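Local coordinates for nudix Hydrolase, RenU (Mycolicibacterium smegmatis, PDB 6UUF), which is a Nudix-family hydrolase that probably uses magnesium to cleave nucleoside diphosphate-linked substrates such as NADH, at residues A[22-32]-A[106-117]. The protein carries 3 engineered substitutions. Residues are numbered along the deposited sequence; the frame is centred on the assembly and turned at random.
Sequences GAAGLLLRAPM and TYTTVIADAAEP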
ATOM      1  N   GLY A  22       7.740  -4.784 -10.422  1.00 29.80           N
ATOM      2  CA  GLY A  22       6.673  -4.908  -9.481  1.00 29.86           C
ATOM      3  C   GLY A  22       6.207  -3.566  -8.955  1.00 31.36           C
ATOM      4  O   GLY A  22       6.559  -2.472  -9.479  1.00 32.00           O
ATOM      5  N   ALA A  23       5.356  -3.672  -7.955  1.00 27.09           N
ATOM      6  CA  ALA A  23       4.750  -2.513  -7.359  1.00 31.31           C
ATOM      7  C   ALA A  23       4.900  -2.614  -5.850  1.00 32.50           C
ATOM      8  O   ALA A  23       5.208  -3.699  -5.291  1.00 29.72           O
ATOM      9  CB  ALA A  23       3.297  -2.428  -7.742  1.00 31.72           C
ATOM     10  N   ALA A  24       4.647  -1.482  -5.212  1.00 32.30           N
ATOM     11  CA  ALA A  24       4.738  -1.368  -3.758  1.00 32.51           C
ATOM     12  C   ALA A  24       3.667  -0.436  -3.233  1.00 32.99           C
ATOM     13  O   ALA A  24       3.330   0.550  -3.879  1.00 29.34           O
ATOM     14  CB  ALA A  24       6.099  -0.829  -3.356  1.00 33.61           C
ATOM     15  N   GLY A  25       3.142  -0.743  -2.052  1.00 31.36           N
ATOM     16  CA  GLY A  25       2.162   0.131  -1.399  1.00 31.65           C
ATOM     17  C   GLY A  25       2.501   0.398   0.048  1.00 28.92           C
ATOM     18  O   GLY A  25       3.104  -0.463   0.705  1.00 29.63           O
ATOM     19  N   LEU A  26       2.083   1.575   0.541  1.00 27.36           N
ATOM     20  CA  LEU A  26       2.302   1.962   1.908  1.00 25.39           C
ATOM     21  C   LEU A  26       1.132   1.643   2.799  1.00 28.86           C
ATOM     22  O   LEU A  26       0.052   2.169   2.598  1.00 26.77           O
ATOM     23  CB  LEU A  26       2.575   3.446   1.983  1.00 27.39           C
ATOM     24  CG  LEU A  26       3.321   3.870   3.234  1.00 29.44           C
ATOM     25  CD1 LEU A  26       4.701   3.247   3.378  1.00 28.04           C
ATOM     26  CD2 LEU A  26       3.412   5.392   3.176  1.00 33.72           C
ATOM     27  N   LEU A  27       1.367   0.807   3.806  1.00 29.61           N
ATOM     28  CA  LEU A  27       0.438   0.599   4.925  1.00 31.77           C
ATOM     29  C   LEU A  27       0.900   1.456   6.069  1.00 30.25           C
ATOM     30  O   LEU A  27       1.754   1.051   6.868  1.00 29.53           O
ATOM     31  CB  LEU A  27       0.421  -0.880   5.323  1.00 34.02           C
ATOM     32  CG  LEU A  27      -0.446  -1.312   6.495  1.00 37.56           C
ATOM     33  CD1 LEU A  27      -1.839  -0.787   6.268  1.00 40.87           C
ATOM     34  CD2 LEU A  27      -0.515  -2.847   6.564  1.00 40.94           C
ATOM     35  N   LEU A  28       0.379   2.670   6.117  1.00 29.76           N
ATOM     36  CA  LEU A  28       0.766   3.654   7.110  1.00 28.55           C
ATOM     37  C   LEU A  28      -0.175   3.571   8.328  1.00 29.74           C
ATOM     38  O   LEU A  28      -1.381   3.715   8.168  1.00 30.81           O
ATOM     39  CB  LEU A  28       0.689   5.049   6.528  1.00 29.04           C
ATOM     40  CG  LEU A  28       1.113   6.170   7.486  1.00 30.36           C
ATOM     41  CD1 LEU A  28       2.539   5.991   8.050  1.00 33.11           C
ATOM     42  CD2 LEU A  28       1.025   7.469   6.716  1.00 29.78           C
ATOM     43  N   ARG A  29       0.396   3.375   9.518  1.00 28.60           N
ATOM     44  CA  ARG A  29      -0.346   3.236  10.772  1.00 31.33           C
ATOM     45  C   ARG A  29      -0.239   4.473  11.603  1.00 30.61           C
ATOM     46  O   ARG A  29       0.818   5.117  11.612  1.00 36.15           O
ATOM     47  CB  ARG A  29       0.138   2.053  11.586  1.00 31.34           C
ATOM     48  CG  ARG A  29       0.213   0.751  10.782  1.00 33.86           C
ATOM     49  CD  ARG A  29       0.739  -0.394  11.648  1.00 37.73           C
ATOM     50  NE  ARG A  29       2.094  -0.149  12.181  1.00 36.24           N
ATOM     51  CZ  ARG A  29       2.706  -0.950  13.050  1.00 35.05           C
ATOM     52  NH1 ARG A  29       2.100  -2.048  13.534  1.00 34.85           N
ATOM     53  NH2 ARG A  29       3.924  -0.638  13.459  1.00 35.34           N
ATOM     54  N   ALA A  30      -1.332   4.823  12.281  1.00 31.83           N
ATOM     55  CA  ALA A  30      -1.320   5.921  13.269  1.00 35.19           C
ATOM     56  C   ALA A  30      -2.173   5.634  14.498  1.00 35.02           C
ATOM     57  O   ALA A  30      -3.222   5.026  14.394  1.00 34.71           O
ATOM     58  CB  ALA A  30      -1.720   7.260  12.655  1.00 33.63           C
ATOM     59  N   PRO A  31      -1.704   6.075  15.674  1.00 41.79           N
ATOM     60  CA  PRO A  31      -2.495   5.860  16.883  1.00 49.82           C
ATOM     61  C   PRO A  31      -3.644   6.839  16.923  1.00 47.78           C
ATOM     62  O   PRO A  31      -3.492   7.990  16.489  1.00 45.83           O
ATOM     63  CB  PRO A  31      -1.508   6.155  18.010  1.00 46.56           C
ATOM     64  CG  PRO A  31      -0.389   6.923  17.389  1.00 47.88           C
ATOM     65  CD  PRO A  31      -0.571   6.988  15.917  1.00 46.68           C
ATOM     66  N   MET A  32      -4.779   6.396  17.420  1.00 56.46           N
ATOM     67  CA  MET A  32      -5.885   7.328  17.663  1.00 68.58           C
ATOM     68  C   MET A  32      -5.779   7.932  19.074  1.00 70.88           C
ATOM     69  O   MET A  32      -5.112   7.341  19.939  1.00 77.27           O
ATOM     70  CB  MET A  32      -7.195   6.587  17.458  1.00 66.87           C
ATOM     71  CG  MET A  32      -7.403   6.139  16.025  1.00 67.01           C
ATOM     72  SD  MET A  32      -7.336   7.573  14.944  1.00 61.41           S
ATOM     73  CE  MET A  32      -8.692   7.322  13.809  1.00 68.53           C
ATOM     74  N   THR A 106       6.008  -8.848  -8.334  1.00 34.76           N
ATOM     75  CA  THR A 106       5.572  -8.865  -6.948  1.00 34.57           C
ATOM     76  C   THR A 106       4.922  -7.558  -6.575  1.00 32.13           C
ATOM     77  O   THR A 106       5.154  -6.481  -7.199  1.00 32.04           O
ATOM     78  CB  THR A 106       6.790  -9.048  -6.025  1.00 35.22           C
ATOM     79  OG1 THR A 106       7.722  -8.011  -6.328  1.00 33.46           O
ATOM     80  CG2 THR A 106       7.447 -10.381  -6.225  1.00 35.29           C
ATOM     81  N   TYR A 107       4.142  -7.657  -5.511  1.00 32.40           N
ATOM     82  CA  TYR A 107       3.626  -6.523  -4.798  1.00 30.40           C
ATOM     83  C   TYR A 107       4.192  -6.607  -3.389  1.00 30.62           C
ATOM     84  O   TYR A 107       4.001  -7.654  -2.703  1.00 28.56           O
ATOM     85  CB  TYR A 107       2.085  -6.565  -4.695  1.00 30.44           C
ATOM     86  CG  TYR A 107       1.507  -5.295  -4.115  1.00 30.39           C
ATOM     87  CD1 TYR A 107       1.478  -5.067  -2.745  1.00 32.68           C
ATOM     88  CD2 TYR A 107       0.965  -4.318  -4.938  1.00 34.08           C
ATOM     89  CE1 TYR A 107       0.980  -3.896  -2.217  1.00 31.80           C
ATOM     90  CE2 TYR A 107       0.403  -3.158  -4.414  1.00 33.70           C
ATOM     91  CZ  TYR A 107       0.433  -2.950  -3.062  1.00 31.59           C
ATOM     92  OH  TYR A 107      -0.097  -1.793  -2.576  1.00 31.57           O
ATOM     93  N   THR A 108       4.759  -5.486  -2.943  1.00 27.23           N
ATOM     94  CA  THR A 108       5.372  -5.374  -1.651  1.00 29.72           C
ATOM     95  C   THR A 108       4.655  -4.328  -0.828  1.00 30.27           C
ATOM     96  O   THR A 108       4.584  -3.145  -1.196  1.00 28.52           O
ATOM     97  CB  THR A 108       6.847  -5.001  -1.762  1.00 31.28           C
ATOM     98  OG1 THR A 108       7.547  -5.999  -2.486  1.00 29.96           O
ATOM     99  CG2 THR A 108       7.494  -4.896  -0.386  1.00 32.97           C
ATOM    100  N   THR A 109       4.154  -4.766   0.322  1.00 30.13           N
ATOM    101  CA  THR A 109       3.534  -3.872   1.293  1.00 28.83           C
ATOM    102  C   THR A 109       4.614  -3.364   2.232  1.00 30.45           C
ATOM    103  O   THR A 109       5.379  -4.146   2.833  1.00 30.57           O
ATOM    104  CB  THR A 109       2.406  -4.581   2.097  1.00 29.87           C
ATOM    105  OG1 THR A 109       1.366  -4.965   1.200  1.00 28.23           O
ATOM    106  CG2 THR A 109       1.829  -3.654   3.138  1.00 29.19           C
ATOM    107  N   VAL A 110       4.668  -2.044   2.356  1.00 30.21           N
ATOM    108  CA  VAL A 110       5.645  -1.401   3.171  1.00 29.99           C
ATOM    109  C   VAL A 110       4.850  -0.842   4.349  1.00 29.62           C
ATOM    110  O   VAL A 110       4.032   0.087   4.186  1.00 28.72           O
ATOM    111  CB  VAL A 110       6.365  -0.310   2.347  1.00 33.78           C
ATOM    112  CG1 VAL A 110       7.372   0.488   3.175  1.00 33.06           C
ATOM    113  CG2 VAL A 110       7.101  -0.953   1.170  1.00 33.76           C
ATOM    114  N   ILE A 111       5.095  -1.408   5.533  1.00 26.51           N
ATOM    115  CA  ILE A 111       4.454  -0.972   6.774  1.00 26.73           C
ATOM    116  C   ILE A 111       5.203   0.235   7.347  1.00 27.95           C
ATOM    117  O   ILE A 111       6.412   0.196   7.513  1.00 30.38           O
ATOM    118  CB  ILE A 111       4.464  -2.132   7.805  1.00 26.37           C
ATOM    119  CG1 ILE A 111       3.785  -3.381   7.173  1.00 28.51           C
ATOM    120  CG2 ILE A 111       3.829  -1.684   9.105  1.00 26.65           C
ATOM    121  CD1 ILE A 111       3.635  -4.585   8.078  1.00 29.35           C
ATOM    122  N   ALA A 112       4.496   1.285   7.692  1.00 29.08           N
ATOM    123  CA  ALA A 112       5.140   2.452   8.279  1.00 31.89           C
ATOM    124  C   ALA A 112       4.242   3.039   9.343  1.00 31.91           C
ATOM    125  O   ALA A 112       3.030   2.755   9.345  1.00 32.13           O
ATOM    126  CB  ALA A 112       5.455   3.499   7.225  1.00 29.60           C
ATOM    127  N   ASP A 113       4.850   3.826  10.243  1.00 30.11           N
ATOM    128  CA  ASP A 113       4.158   4.531  11.327  1.00 31.14           C
ATOM    129  C   ASP A 113       4.255   6.072  11.234  1.00 32.42           C
ATOM    130  O   ASP A 113       5.267   6.635  10.843  1.00 30.09           O
ATOM    131  CB  ASP A 113       4.767   4.158  12.646  1.00 33.50           C
ATOM    132  CG  ASP A 113       4.651   2.681  12.964  1.00 37.60           C
ATOM    133  OD1 ASP A 113       3.916   1.927  12.310  1.00 40.99           O
ATOM    134  OD2 ASP A 113       5.341   2.265  13.901  1.00 44.63           O
ATOM    135  N   ALA A 114       3.174   6.739  11.598  1.00 33.12           N
ATOM    136  CA  ALA A 114       3.188   8.173  11.877  1.00 34.37           C
ATOM    137  C   ALA A 114       2.811   8.390  13.356  1.00 37.30           C
ATOM    138  O   ALA A 114       2.180   7.516  14.005  1.00 36.96           O
ATOM    139  CB  ALA A 114       2.179   8.865  10.998  1.00 33.16           C
ATOM    140  N   ALA A 115       3.173   9.564  13.874  1.00 41.69           N
ATOM    141  CA  ALA A 115       2.914   9.913  15.281  1.00 43.24           C
ATOM    142  C   ALA A 115       1.413  10.136  15.583  1.00 45.55           C
ATOM    143  O   ALA A 115       0.983   9.960  16.715  1.00 48.43           O
ATOM    144  CB  ALA A 115       3.739  11.136  15.673  1.00 45.69           C
ATOM    145  N   GLU A 116       0.624  10.475  14.565  1.00 44.24           N
ATOM    146  CA  GLU A 116      -0.790  10.810  14.727  1.00 46.05           C
ATOM    147  C   GLU A 116      -1.439  10.696  13.351  1.00 46.99           C
ATOM    148  O   GLU A 116      -0.734  10.553  12.354  1.00 44.65           O
ATOM    149  CB  GLU A 116      -0.941  12.230  15.264  1.00 46.04           C
ATOM    150  CG  GLU A 116      -0.099  13.257  14.530  1.00 53.06           C
ATOM    151  CD  GLU A 116      -0.548  14.665  14.813  1.00 57.17           C
ATOM    152  OE1 GLU A 116       0.073  15.339  15.648  1.00 56.44           O
ATOM    153  OE2 GLU A 116      -1.547  15.085  14.213  1.00 70.68           O
ATOM    154  N   PRO A 117      -2.772  10.740  13.277  1.00 45.29           N
ATOM    155  CA  PRO A 117      -3.344  10.700  11.944  1.00 46.41           C
ATOM    156  C   PRO A 117      -3.025  12.010  11.203  1.00 44.91           C
ATOM    157  O   PRO A 117      -3.309  13.086  11.718  1.00 50.13           O
ATOM    158  CB  PRO A 117      -4.851  10.518  12.213  1.00 45.12           C
ATOM    159  CG  PRO A 117      -4.940  10.011  13.616  1.00 45.14           C
ATOM    160  CD  PRO A 117      -3.822  10.747  14.305  1.00 45.13           C
TER
HETATM  161  O   HOH W   1       7.465  -5.447  -5.164  1.00 29.41           O
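Strands 23-31 and 104-113 form the parallel pair in the mixed sheet of the Nudix fold, in register from Ala23 beside Tyr107 to Arg29 beside Asp113. Eight backbone hydrogen bonds join them, from Ala23 N to Thr106 O (2.9 Å) through to Ala114 N on Arg29 O. On the face carrying Leu26, Leu28, Val110 and Ala112, Leu26 CD1 reaches Val110 CG1 at 3.8 Å. Leu26 CD1 and Leu28 CD1 both touch the CB of Ala112. Helix 67-79 packs on this face, and helix 144-158 on the other, through Leu27, Thr109 and Ile111. Gly25 leaves room for Tyr107 OH, which lies 3.2 Å from Gly25 CA. Arg29 and Asp113 lie side by side. With CG anti to its carbonyl carbon (chi1 -51°) and a bend at chi3, Arg29 brings NE and NH2 to the same oxygen. NE and NH2 each lie 2.8 Å from Asp113 OD1, which is near the guanidinium plane. Ile111 CG2 sits over one guanidinium face, 3.9 Å from NE. Arg29 NH1 bonds to the carbonyl of Ile160, and Asp113 OD2 forms a salt bridge with Arg89. A leucine in place of Arg29 would probably leave Asp113 OD1 without these two donors and the Ile160 carbonyl without this bond. The buried carboxylate is thus shared by two arginines, which probably stabilise its negative charge.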